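PDB 4IO2: glutamate receptor 1 from Adineta vaga, which binds glutamate through the extracellular ligand-binding domain present here and probably works as a ligand-gated ion channel. Local coordinates for residues A140-Y145 against G152-Y157; V176-I181 against E200-S205. All blocks are in the same frame, centred on the assembly; numbering follows the deposited sequence. Where two conformers were deposited one is given.

Overall arrangement
Both contacts lie in the same lobe of a two-lobed, periplasmic-binding-protein-like domain and reach the bound glutamate. Contact 1 joins helix 140-148 to the loop that leads into strand 157-159; its centre is about 17 Å from the chain centre, and its aromatic inner part gives way to a charged, watered edge. Contact 2, about 11 Å from the chain centre, joins two strands of the antiparallel sheet through phenylalanine packing. Helix 140-148 connects them: Tyr144 CZ lies 3.5 Å from Phe202 CD2, and Tyr144 CD1 lies 3.7 Å from Phe178 CE2. Glutamate's alpha-carboxylate is met from contact 1, its amine and side-chain carboxylate from contact 2.

Contact 1 of 2, residues A140-Y145 against G152-Y157; sequences AGEDYY and GSRNFY. With GLU (glutamic acid), chain E.
Tyr145 and Phe156 form a T-shaped aromatic pair between helix 140-148 and the loop that follows it, just before strand 157-159 of the periplasmic-binding-protein-like fold. Phe156 turns its edge to the face of Tyr145, with the ring planes at 82° and the centroids 5.2 Å apart. The closest carbons, Tyr145 CD1 and Phe156 CD2, are separated by 3.5 Å. Phe156 also uses its CB in a CH-pi contact, 3.8 Å from the centroid of the Tyr145 ring, over the face but 20° off the normal and displaced toward the CZ side of the rim. The backbone of Phe156 puts CB there; with CG set between the backbone N and the carbonyl carbon (chi1 53°), the ring then runs outward above the CD1-CE1 side of the tyrosine, its CD2 edge turned to it. Ile135 of strand 134-136 packs against both aromatic side chains, making this the tight, buried part of the contact. An alanine at Tyr145 would remove the face on which Phe156 CB and CD2 rest, and would probably open a gap there and let the phenylalanine ring shift.

The other side is looser. Glu142, fully extended, brings OE2 to the rim of the Phe156 ring, 3.6 Å from CZ, with carboxylate and ring at right angles. The same oxygen faces the exposed Arg154 in a long salt bridge, 3.8 Å to NH1. A water fills in for the missing direct bond, donating a hydrogen bond to Glu142 OE2 and accepting one from Arg154 NH1 in the guanidinium plane. Glu142 OE1 takes a hydrogen bond from Gly138 N. Ala140 belongs to the ligand site: Ala140 N donates to OXT of the bound glutamate's alpha-carboxylate at 2.9 Å.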
ATOM      1  N   ALA A 140      -7.559  -4.328 -14.312  1.00 14.54           N
ATOM      2  CA  ALA A 140      -7.243  -2.935 -14.065  1.00 16.70           C
ATOM      3  C   ALA A 140      -6.404  -2.363 -15.211  1.00 18.76           C
ATOM      4  O   ALA A 140      -6.481  -1.178 -15.488  1.00 19.41           O
ATOM      5  CB  ALA A 140      -6.530  -2.794 -12.697  1.00 17.89           C
ATOM      6  N   GLY A 141      -5.615  -3.209 -15.863  1.00 16.00           N
ATOM      7  CA  GLY A 141      -4.800  -2.807 -16.987  1.00 17.35           C
ATOM      8  C   GLY A 141      -5.625  -2.234 -18.137  1.00 15.71           C
ATOM      9  O   GLY A 141      -5.155  -1.385 -18.890  1.00 16.97           O
ATOM     10  N   GLU A 142      -6.839  -2.713 -18.294  1.00 14.88           N
ATOM     11  CA  GLU A 142      -7.739  -2.192 -19.321  1.00 16.42           C
ATOM     12  C   GLU A 142      -8.016  -0.725 -19.067  1.00 17.60           C
ATOM     13  O   GLU A 142      -7.967   0.087 -19.994  1.00 17.79           O
ATOM     14  CB  GLU A 142      -9.043  -2.991 -19.401  1.00 16.83           C
ATOM     15  CG  GLU A 142      -9.994  -2.500 -20.470  1.00 16.60           C
ATOM     16  CD  GLU A 142     -11.336  -3.253 -20.516  1.00 18.56           C
ATOM     17  OE1 GLU A 142     -11.643  -4.023 -19.545  1.00 19.76           O
ATOM     18  OE2 GLU A 142     -12.049  -3.102 -21.555  1.00 20.06           O
ATOM     19  N   ASP A 143      -8.283  -0.358 -17.809  1.00 18.51           N
ATOM     20  CA  ASP A 143      -8.526   1.066 -17.599  1.00 20.44           C
ATOM     21  C   ASP A 143      -7.275   1.925 -17.722  1.00 19.91           C
ATOM     22  O   ASP A 143      -7.368   3.079 -18.158  1.00 21.04           O
ATOM     23  CB  ASP A 143      -9.333   1.350 -16.352  1.00 28.07           C
ATOM     24  CG  ASP A 143     -10.764   0.823 -16.483  1.00 36.64           C
ATOM     25  OD1 ASP A 143     -11.452   1.056 -17.528  1.00 39.24           O
ATOM     26  OD2 ASP A 143     -11.155   0.089 -15.593  1.00 40.59           O
ATOM     27  N   TYR A 144      -6.109   1.369 -17.395  1.00 18.57           N
ATOM     28  CA  TYR A 144      -4.867   2.083 -17.641  1.00 17.69           C
ATOM     29  C   TYR A 144      -4.713   2.360 -19.136  1.00 18.48           C
ATOM     30  O   TYR A 144      -4.376   3.473 -19.540  1.00 18.75           O
ATOM     31  CB  TYR A 144      -3.649   1.300 -17.093  1.00 18.39           C
ATOM     32  CG  TYR A 144      -2.363   2.020 -17.323  1.00 20.20           C
ATOM     33  CD1 TYR A 144      -1.685   1.896 -18.534  1.00 21.91           C
ATOM     34  CD2 TYR A 144      -1.812   2.837 -16.343  1.00 20.34           C
ATOM     35  CE1 TYR A 144      -0.511   2.569 -18.747  1.00 25.36           C
ATOM     36  CE2 TYR A 144      -0.650   3.521 -16.558  1.00 23.85           C
ATOM     37  CZ  TYR A 144      -0.002   3.381 -17.755  1.00 28.27           C
ATOM     38  OH  TYR A 144       1.168   4.078 -17.979  1.00 32.17           O
ATOM     39  N   TYR A 145      -4.904   1.333 -19.944  1.00 17.50           N
ATOM     40  CA  TYR A 145      -4.781   1.476 -21.387  1.00 17.54           C
ATOM     41  C   TYR A 145      -5.691   2.584 -21.887  1.00 18.75           C
ATOM     42  O   TYR A 145      -5.262   3.453 -22.686  1.00 20.95           O
ATOM     43  CB  TYR A 145      -5.116   0.152 -22.062  1.00 16.96           C
ATOM     44  CG  TYR A 145      -5.008   0.226 -23.565  1.00 18.12           C
ATOM     45  CD1 TYR A 145      -6.072   0.669 -24.325  1.00 19.42           C
ATOM     46  CD2 TYR A 145      -3.836  -0.153 -24.230  1.00 17.07           C
ATOM     47  CE1 TYR A 145      -6.004   0.754 -25.688  1.00 19.20           C
ATOM     48  CE2 TYR A 145      -3.750  -0.050 -25.598  1.00 19.48           C
ATOM     49  CZ  TYR A 145      -4.847   0.388 -26.321  1.00 20.05           C
ATOM     50  OH  TYR A 145      -4.800   0.487 -27.690  1.00 23.70           O
ATOM     51  N   GLY A 152      -9.402   6.704 -24.497  1.00 27.99           N
ATOM     52  CA  GLY A 152     -10.719   6.150 -24.249  1.00 26.98           C
ATOM     53  C   GLY A 152     -11.187   5.205 -25.344  1.00 26.97           C
ATOM     54  O   GLY A 152     -12.237   4.566 -25.238  1.00 29.45           O
ATOM     55  N   SER A 153     -10.418   5.100 -26.415  1.00 27.91           N
ATOM     56  CA  SER A 153     -10.801   4.256 -27.517  0.65 27.50           C
ATOM     57  C   SER A 153     -10.520   2.768 -27.212  1.00 24.73           C
ATOM     58  O   SER A 153      -9.406   2.383 -26.802  1.00 23.69           O
ATOM     59  CB  SER A 153     -10.045   4.697 -28.789  0.65 28.48           C
ATOM     60  OG  SER A 153     -10.248   6.087 -29.134  0.65 28.34           O
ATOM     61  N   ARG A 154     -11.514   1.926 -27.428  1.00 23.95           N
ATOM     62  CA  ARG A 154     -11.366   0.509 -27.144  1.00 26.13           C
ATOM     63  C   ARG A 154     -10.739  -0.259 -28.317  1.00 22.05           C
ATOM     64  O   ARG A 154     -11.386  -1.098 -28.958  1.00 23.71           O
ATOM     65  CB  ARG A 154     -12.711  -0.057 -26.751  1.00 24.67           C
ATOM     66  CG  ARG A 154     -13.313   0.680 -25.531  1.00 28.77           C
ATOM     67  CD  ARG A 154     -14.696   0.141 -25.158  1.00 27.56           C
ATOM     68  NE  ARG A 154     -15.342   0.968 -24.149  1.00 28.01           N
ATOM     69  CZ  ARG A 154     -15.150   0.811 -22.854  1.00 26.12           C
ATOM     70  NH1 ARG A 154     -14.383  -0.178 -22.427  1.00 26.69           N
ATOM     71  NH2 ARG A 154     -15.756   1.618 -21.973  1.00 27.57           N
ATOM     72  N   ASN A 155      -9.467   0.041 -28.561  1.00 19.47           N
ATOM     73  CA  ASN A 155      -8.782  -0.352 -29.783  1.00 22.12           C
ATOM     74  C   ASN A 155      -7.527  -1.190 -29.513  1.00 20.99           C
ATOM     75  O   ASN A 155      -6.691  -1.402 -30.383  1.00 18.39           O
ATOM     76  CB  ASN A 155      -8.439   0.862 -30.640  1.00 22.34           C
ATOM     77  CG  ASN A 155      -7.524   1.833 -29.935  1.00 24.85           C
ATOM     78  OD1 ASN A 155      -6.970   1.538 -28.878  1.00 24.66           O
ATOM     79  ND2 ASN A 155      -7.371   3.014 -30.507  1.00 26.25           N
ATOM     80  N   PHE A 156      -7.383  -1.695 -28.291  1.00 18.86           N
ATOM     81  CA  PHE A 156      -6.385  -2.733 -28.017  1.00 19.43           C
ATOM     82  C   PHE A 156      -6.837  -4.054 -28.631  1.00 17.68           C
ATOM     83  O   PHE A 156      -7.968  -4.169 -28.989  1.00 21.25           O
ATOM     84  CB  PHE A 156      -6.196  -2.907 -26.527  1.00 19.66           C
ATOM     85  CG  PHE A 156      -7.468  -3.153 -25.765  1.00 19.59           C
ATOM     86  CD1 PHE A 156      -7.958  -4.426 -25.627  1.00 20.57           C
ATOM     87  CD2 PHE A 156      -8.100  -2.127 -25.139  1.00 18.71           C
ATOM     88  CE1 PHE A 156      -9.092  -4.665 -24.830  1.00 21.67           C
ATOM     89  CE2 PHE A 156      -9.251  -2.353 -24.379  1.00 19.08           C
ATOM     90  CZ  PHE A 156      -9.763  -3.592 -24.262  1.00 22.38           C
ATOM     91  N   TYR A 157      -5.940  -5.053 -28.715  1.00 20.50           N
ATOM     92  CA  TYR A 157      -6.333  -6.440 -29.051  1.00 19.29           C
ATOM     93  C   TYR A 157      -6.903  -7.127 -27.801  1.00 19.20           C
ATOM     94  O   TYR A 157      -6.202  -7.240 -26.805  1.00 19.55           O
ATOM     95  CB  TYR A 157      -5.094  -7.238 -29.530  1.00 21.41           C
ATOM     96  CG  TYR A 157      -5.430  -8.611 -30.052  1.00 21.70           C
ATOM     97  CD1 TYR A 157      -5.430  -9.707 -29.219  1.00 26.49           C
ATOM     98  CD2 TYR A 157      -5.663  -8.824 -31.401  1.00 23.94           C
ATOM     99  CE1 TYR A 157      -5.735 -10.959 -29.679  1.00 28.27           C
ATOM    100  CE2 TYR A 157      -5.978 -10.090 -31.877  1.00 23.37           C
ATOM    101  CZ  TYR A 157      -5.980 -11.146 -31.023  1.00 26.06           C
ATOM    102  OH  TYR A 157      -6.261 -12.397 -31.512  1.00 29.34           O
TER
HETATM  103  N   GLU E 303      -4.828  -7.625 -10.466  1.00 10.91           N
HETATM  104  CA  GLU E 303      -5.535  -7.481 -11.741  1.00 10.22           C
HETATM  105  C   GLU E 303      -6.955  -6.974 -11.503  1.00 10.32           C
HETATM  106  O   GLU E 303      -7.422  -6.997 -10.335  1.00 11.24           O
HETATM  107  CB  GLU E 303      -5.595  -8.791 -12.532  1.00 12.57           C
HETATM  108  CG  GLU E 303      -4.249  -9.444 -12.864  1.00 13.19           C
HETATM  109  CD  GLU E 303      -3.392  -8.707 -13.893  1.00 13.49           C
HETATM  110  OE1 GLU E 303      -3.876  -7.740 -14.478  1.00 16.05           O
HETATM  111  OE2 GLU E 303      -2.250  -9.166 -14.158  1.00 13.02           O
HETATM  112  OXT GLU E 303      -7.607  -6.537 -12.480  1.00 12.48           O
HETATM  113  O   HOH W   1     -12.553  -1.869 -23.728  1.00 28.13           O

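Contact 2 of 2, residues V176-I181 against E200-S205; sequences VSFMDI and EDFDKS. With GLU (glutamic acid), chain E.
The antiparallel sheet beside the glutamate site brings these segments together: strands 177-180 and 200-211 each pair with strand 103-112, and no hydrogen bond runs directly between residues 176-181 and 200-205. What bridges them is a T-shaped pair of phenylalanines. Phe202 points the end of its ring at the face of Phe178, the planes at 73° and the centroids 5.0 Å apart. The tip, CZ, comes closest to that face, displaced toward the rim, 3.7 Å from Phe178 CD1. To get there Phe202 holds CG between its own backbone N and carbonyl carbon (chi1 61°), which carries the ring across to Phe178 on strand 177-180 although its CB does not point straight at it. Helix 120-125 lines this buried pair, Leu123 touching Phe178 and Met120 touching Phe202. Farther along, Ile181 reaches Asp201 with its CD1, a less certain touch because Asp201 is modelled in two positions.

The backbone of strand 177-180 serves the ligand site as well. Phe178 O accepts a hydrogen bond from Arg136 NH2, a nitrogen that also binds the glutamate, so the residue that carries the aromatic packing is also second shell to the ligand. Asp180, at the end of the strand and in the N-cap position of helix 181-190, grips the ligand twice. Its OD2 accepts a hydrogen bond from the glutamate amine N at 2.8 Å, a contact likely strengthened by opposite charges, while its OD1 is held by Asn105 ND2, which fixes the turn of the carboxylate. The second grip comes from the backbone: Asp180 N donates to the ligand's side-chain oxygen OE2 at 3.1 Å, almost perfectly straight at 177°.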
ATOM      1  N   VAL A 176       3.044  -6.867 -27.217  1.00 22.01           N
ATOM      2  CA  VAL A 176       3.135  -6.606 -25.786  1.00 20.99           C
ATOM      3  C   VAL A 176       1.788  -6.871 -25.144  1.00 19.03           C
ATOM      4  O   VAL A 176       0.738  -6.821 -25.782  1.00 20.26           O
ATOM      5  CB  VAL A 176       3.558  -5.158 -25.461  1.00 23.57           C
ATOM      6  CG1 VAL A 176       4.945  -4.841 -25.964  1.00 23.08           C
ATOM      7  CG2 VAL A 176       2.536  -4.162 -26.044  1.00 26.00           C
ATOM      8  N   SER A 177       1.819  -7.151 -23.842  1.00 18.93           N
ATOM      9  CA  SER A 177       0.636  -6.987 -22.987  1.00 17.45           C
ATOM     10  C   SER A 177       1.106  -6.416 -21.649  1.00 14.62           C
ATOM     11  O   SER A 177       2.294  -6.078 -21.495  1.00 17.83           O
ATOM     12  CB  SER A 177      -0.084  -8.322 -22.801  1.00 16.75           C
ATOM     13  OG  SER A 177      -1.357  -8.135 -22.160  1.00 16.90           O
ATOM     14  N   PHE A 178       0.166  -6.238 -20.697  1.00 14.63           N
ATOM     15  CA  PHE A 178       0.474  -5.744 -19.354  1.00 14.82           C
ATOM     16  C   PHE A 178       0.147  -6.871 -18.387  1.00 15.25           C
ATOM     17  O   PHE A 178      -0.803  -7.642 -18.608  1.00 14.51           O
ATOM     18  CB  PHE A 178      -0.459  -4.586 -18.959  1.00 16.12           C
ATOM     19  CG  PHE A 178      -0.374  -3.342 -19.813  1.00 18.65           C
ATOM     20  CD1 PHE A 178       0.711  -3.094 -20.625  1.00 21.81           C
ATOM     21  CD2 PHE A 178      -1.407  -2.408 -19.778  1.00 20.27           C
ATOM     22  CE1 PHE A 178       0.763  -1.947 -21.392  1.00 25.59           C
ATOM     23  CE2 PHE A 178      -1.347  -1.255 -20.514  1.00 24.12           C
ATOM     24  CZ  PHE A 178      -0.261  -1.033 -21.333  1.00 25.83           C
ATOM     25  N   MET A 179       0.902  -6.951 -17.312  1.00 12.65           N
ATOM     26  CA  MET A 179       0.692  -7.983 -16.291  1.00 12.72           C
ATOM     27  C   MET A 179       1.219  -7.499 -14.960  1.00 12.40           C
ATOM     28  O   MET A 179       2.223  -6.814 -14.891  1.00 13.94           O
ATOM     29  CB  MET A 179       1.358  -9.271 -16.725  1.00 13.34           C
ATOM     30  CG  MET A 179       1.043 -10.430 -15.835  1.00 14.00           C
ATOM     31  SD  MET A 179       1.749 -11.978 -16.550  1.00 16.21           S
ATOM     32  CE  MET A 179       1.130 -13.177 -15.344  1.00 17.00           C
ATOM     33  N   ASP A 180       0.488  -7.783 -13.891  1.00 12.13           N
ATOM     34  CA  ASP A 180       0.965  -7.484 -12.548  1.00 11.75           C
ATOM     35  C   ASP A 180       2.357  -8.050 -12.333  1.00 11.18           C
ATOM     36  O   ASP A 180       2.663  -9.163 -12.754  1.00 12.82           O
ATOM     37  CB  ASP A 180       0.071  -8.113 -11.504  1.00 11.44           C
ATOM     38  CG  ASP A 180      -1.307  -7.489 -11.398  1.00 12.33           C
ATOM     39  OD1 ASP A 180      -1.494  -6.298 -11.792  1.00 13.13           O
ATOM     40  OD2 ASP A 180      -2.163  -8.218 -10.844  1.00 12.86           O
ATOM     41  N   ILE A 181       3.179  -7.319 -11.593  1.00 12.73           N
ATOM     42  CA  ILE A 181       4.585  -7.676 -11.486  1.00 12.76           C
ATOM     43  C   ILE A 181       4.834  -8.999 -10.773  1.00 13.30           C
ATOM     44  O   ILE A 181       5.736  -9.747 -11.173  1.00 13.55           O
ATOM     45  CB  ILE A 181       5.393  -6.527 -10.797  1.00 15.45           C
ATOM     46  CG1 ILE A 181       6.894  -6.774 -10.872  1.00 19.03           C
ATOM     47  CG2 ILE A 181       4.918  -6.275  -9.340  1.00 17.74           C
ATOM     48  CD1 ILE A 181       7.698  -5.548 -10.405  1.00 20.83           C
ATOM     49  N   GLU A 200      10.083   0.350 -16.986  1.00 24.05           N
ATOM     50  CA  GLU A 200       9.818   0.636 -15.588  1.00 24.09           C
ATOM     51  C   GLU A 200       8.459   0.101 -15.195  1.00 21.66           C
ATOM     52  O   GLU A 200       7.552  -0.049 -16.006  1.00 21.31           O
ATOM     53  CB  GLU A 200       9.850   2.139 -15.350  1.00 29.64           C
ATOM     54  CG  GLU A 200      11.182   2.798 -15.681  1.00 37.33           C
ATOM     55  CD  GLU A 200      11.096   4.299 -15.593  1.00 46.87           C
ATOM     56  OE1 GLU A 200      10.154   4.791 -14.923  1.00 50.61           O
ATOM     57  OE2 GLU A 200      11.957   4.983 -16.200  1.00 51.83           O
ATOM     58  N   ASP A 201       8.325  -0.155 -13.908  0.55 21.66           N
ATOM     59  CA  ASP A 201       7.042  -0.499 -13.321  0.55 22.95           C
ATOM     60  C   ASP A 201       6.079   0.673 -13.566  0.55 20.14           C
ATOM     61  O   ASP A 201       6.520   1.832 -13.712  0.55 22.26           O
ATOM     62  CB  ASP A 201       7.195  -0.787 -11.813  0.55 26.20           C
ATOM     63  CG  ASP A 201       8.381  -1.741 -11.480  0.55 30.18           C
ATOM     64  OD1 ASP A 201       8.810  -2.534 -12.341  0.55 31.52           O
ATOM     65  OD2 ASP A 201       8.872  -1.720 -10.328  0.55 32.90           O
ATOM     66  N   PHE A 202       4.779   0.382 -13.638  1.00 20.01           N
ATOM     67  CA  PHE A 202       3.800   1.443 -13.723  1.00 20.19           C
ATOM     68  C   PHE A 202       2.510   1.069 -12.988  1.00 17.54           C
ATOM     69  O   PHE A 202       2.293  -0.086 -12.626  1.00 17.25           O
ATOM     70  CB  PHE A 202       3.555   1.812 -15.191  1.00 20.48           C
ATOM     71  CG  PHE A 202       3.015   0.690 -16.043  1.00 20.37           C
ATOM     72  CD1 PHE A 202       3.858  -0.267 -16.575  1.00 22.21           C
ATOM     73  CD2 PHE A 202       1.657   0.586 -16.327  1.00 21.64           C
ATOM     74  CE1 PHE A 202       3.364  -1.314 -17.359  1.00 22.42           C
ATOM     75  CE2 PHE A 202       1.162  -0.462 -17.113  1.00 22.45           C
ATOM     76  CZ  PHE A 202       2.019  -1.416 -17.615  1.00 23.67           C
ATOM     77  N   ASP A 203       1.642   2.049 -12.796  1.00 18.62           N
ATOM     78  CA  ASP A 203       0.371   1.863 -12.096  1.00 17.28           C
ATOM     79  C   ASP A 203       0.538   1.254 -10.710  1.00 17.06           C
ATOM     80  O   ASP A 203      -0.071   0.232 -10.383  1.00 16.97           O
ATOM     81  CB  ASP A 203      -0.622   1.038 -12.927  1.00 18.03           C
ATOM     82  CG  ASP A 203      -2.061   1.263 -12.523  1.00 19.35           C
ATOM     83  OD1 ASP A 203      -2.430   2.414 -12.235  1.00 20.42           O
ATOM     84  OD2 ASP A 203      -2.826   0.280 -12.408  1.00 20.83           O
ATOM     85  N   LYS A 204       1.381   1.888  -9.917  1.00 18.46           N
ATOM     86  CA  LYS A 204       1.575   1.517  -8.521  0.58 18.64           C
ATOM     87  C   LYS A 204       0.223   1.448  -7.851  1.00 17.67           C
ATOM     88  O   LYS A 204      -0.609   2.382  -7.950  1.00 18.80           O
ATOM     89  CB  LYS A 204       2.454   2.532  -7.798  0.58 24.26           C
ATOM     90  CG  LYS A 204       3.822   2.742  -8.439  0.58 30.21           C
ATOM     91  CD  LYS A 204       4.410   1.473  -9.006  0.58 33.94           C
ATOM     92  CE  LYS A 204       5.743   1.732  -9.715  0.58 36.29           C
ATOM     93  NZ  LYS A 204       5.965   3.154 -10.085  0.58 38.69           N
ATOM     94  N   SER A 205      -0.022   0.325  -7.192  1.00 15.23           N
ATOM     95  CA  SER A 205      -1.331   0.022  -6.688  1.00 14.46           C
ATOM     96  C   SER A 205      -1.224  -0.974  -5.527  1.00 12.77           C
ATOM     97  O   SER A 205      -0.146  -1.255  -5.036  1.00 14.31           O
ATOM     98  CB  SER A 205      -2.162  -0.518  -7.878  1.00 16.61           C
ATOM     99  OG  SER A 205      -1.485  -1.606  -8.527  1.00 17.19           O
TER
HETATM  100  N   GLU E 303      -4.828  -7.625 -10.466  1.00 10.91           N
HETATM  101  CA  GLU E 303      -5.535  -7.481 -11.741  1.00 10.22           C
HETATM  102  C   GLU E 303      -6.955  -6.974 -11.503  1.00 10.32           C
HETATM  103  O   GLU E 303      -7.422  -6.997 -10.335  1.00 11.24           O
HETATM  104  CB  GLU E 303      -5.595  -8.791 -12.532  1.00 12.57           C
HETATM  105  CG  GLU E 303      -4.249  -9.444 -12.864  1.00 13.19           C
HETATM  106  CD  GLU E 303      -3.392  -8.707 -13.893  1.00 13.49           C
HETATM  107  OE1 GLU E 303      -3.876  -7.740 -14.478  1.00 16.05           O
HETATM  108  OE2 GLU E 303      -2.250  -9.166 -14.158  1.00 13.02           O
HETATM  109  OXT GLU E 303      -7.607  -6.537 -12.480  1.00 12.48           O